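Local structure of LPXTG cell wall surface protein (Streptococcus gordonii, 7AVK) at residues E17-Q20 with E21-A24. The protein is a cell-wall-anchored streptococcal surface protein, probably an adhesin, whose tandem SHIRT domains, of which this chain is one, likely set how far it reaches from the cell. Residues are numbered along the deposited sequence; the frame is centred on the assembly and turned at random.
Sequences ELPQ and EVKA
Val22 sets its two methyls against the residues that lead into its helical turn: CG2 lies 3.8 Å from CG of the Pro19 ring, and CG1 meets CD2 of Leu18 at 4.2 Å, the leucine crossing it at about a right angle. With CG1 anti to the backbone N (chi1 171°) and CG2 beside it, the branched valine reaches both residues at once. Pro19 holds the N-cap position, where proline is tolerated because no amide N-H is asked of it within the helix, though its ring offers no side-chain acceptor. Its carbonyl accepts the first regular i to i+4 bond of the helix, from Lys23 N at 3.0 Å (172°), while Val22 N adds a weak bond to the same oxygen. One step on, Ala24 N binds Gln20 O at 2.9 Å, and the small Ala24 CB rests against Gln20 NE2. Lys23 runs its extended chain back over the turn, CG 3.5 Å from Pro19 O and CE approaching Leu18 O at 3.3 Å. The short helix 20-23 lies on the main sheet of the SHIRT domain, Leu18, Pro19 and Val22 packing on Trp56 of strand 55-61, with Leu18 and Val22 also touching Trp79 of strand 73-82.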
loop_
_atom_site.group_PDB
_atom_site.type_symbol
_atom_site.label_atom_id
_atom_site.label_comp_id
_atom_site.label_asym_id
_atom_site.label_seq_id
_atom_site.Cartn_x
_atom_site.Cartn_y
_atom_site.Cartn_z
ATOM N N GLU A 17 4.991 13.605 -7.076
ATOM C CA GLU A 17 4.339 13.254 -5.790
ATOM C C GLU A 17 2.890 12.706 -5.990
ATOM O O GLU A 17 2.126 13.024 -6.975
ATOM C CB GLU A 17 4.216 14.488 -4.891
ATOM C CG GLU A 17 5.450 14.777 -4.054
ATOM C CD GLU A 17 5.323 15.903 -3.037
ATOM O OE1 GLU A 17 4.355 16.686 -3.125
ATOM O OE2 GLU A 17 6.193 15.992 -2.160
ATOM N N LEU A 18 2.510 11.812 -5.104
ATOM C CA LEU A 18 1.149 11.273 -5.148
ATOM C C LEU A 18 0.108 12.355 -4.826
ATOM O O LEU A 18 0.289 13.103 -3.862
ATOM C CB LEU A 18 0.956 10.161 -4.121
ATOM C CG LEU A 18 1.868 8.932 -4.297
ATOM C CD1 LEU A 18 1.575 7.967 -3.179
ATOM C CD2 LEU A 18 1.609 8.250 -5.629
ATOM N N PRO A 19 -1.001 12.381 -5.552
ATOM C CA PRO A 19 -2.077 13.328 -5.235
ATOM C C PRO A 19 -3.010 12.728 -4.194
ATOM O O PRO A 19 -3.048 11.517 -3.943
ATOM C CB PRO A 19 -2.799 13.467 -6.564
ATOM C CG PRO A 19 -2.688 12.067 -7.166
ATOM C CD PRO A 19 -1.267 11.630 -6.792
ATOM N N GLN A 20 -3.846 13.611 -3.609
ATOM C CA GLN A 20 -4.819 13.179 -2.619
ATOM C C GLN A 20 -5.724 12.073 -3.139
ATOM O O GLN A 20 -6.093 11.198 -2.373
ATOM C CB GLN A 20 -5.634 14.385 -2.122
ATOM C CG GLN A 20 -6.677 13.983 -1.068
ATOM C CD GLN A 20 -7.997 13.483 -1.639
ATOM O OE1 GLN A 20 -8.350 13.720 -2.772
ATOM N NE2 GLN A 20 -8.770 12.789 -0.804
ATOM N N GLU A 21 -6.100 12.084 -4.416
ATOM C CA GLU A 21 -7.027 11.068 -4.894
ATOM C C GLU A 21 -6.433 9.667 -4.786
ATOM O O GLU A 21 -7.158 8.693 -4.573
ATOM C CB GLU A 21 -7.513 11.398 -6.322
ATOM C CG GLU A 21 -8.608 10.550 -6.823
ATOM C CD GLU A 21 -9.142 11.044 -8.179
ATOM O OE1 GLU A 21 -8.731 12.143 -8.626
ATOM O OE2 GLU A 21 -9.975 10.332 -8.784
ATOM N N VAL A 22 -5.109 9.558 -4.935
ATOM C CA VAL A 22 -4.430 8.279 -4.738
ATOM C C VAL A 22 -4.233 7.991 -3.254
ATOM O O VAL A 22 -4.487 6.863 -2.787
ATOM C CB VAL A 22 -3.095 8.224 -5.491
ATOM C CG1 VAL A 22 -2.310 6.978 -5.080
ATOM C CG2 VAL A 22 -3.298 8.284 -7.007
ATOM N N LYS A 23 -3.779 8.997 -2.494
ATOM C CA LYS A 23 -3.573 8.797 -1.064
ATOM C C LYS A 23 -4.845 8.288 -0.380
ATOM O O LYS A 23 -4.772 7.474 0.546
ATOM C CB LYS A 23 -3.075 10.072 -0.379
ATOM C CG LYS A 23 -1.751 10.591 -0.874
ATOM C CD LYS A 23 -1.580 12.125 -0.305
ATOM C CE LYS A 23 -0.231 12.627 -0.640
ATOM N NZ LYS A 23 -0.177 14.051 -0.247
ATOM N N ALA A 24 -6.013 8.772 -0.824
ATOM C CA ALA A 24 -7.269 8.397 -0.208
ATOM C C ALA A 24 -7.608 6.913 -0.381
ATOM O O ALA A 24 -8.523 6.416 0.294
ATOM C CB ALA A 24 -8.384 9.243 -0.800
#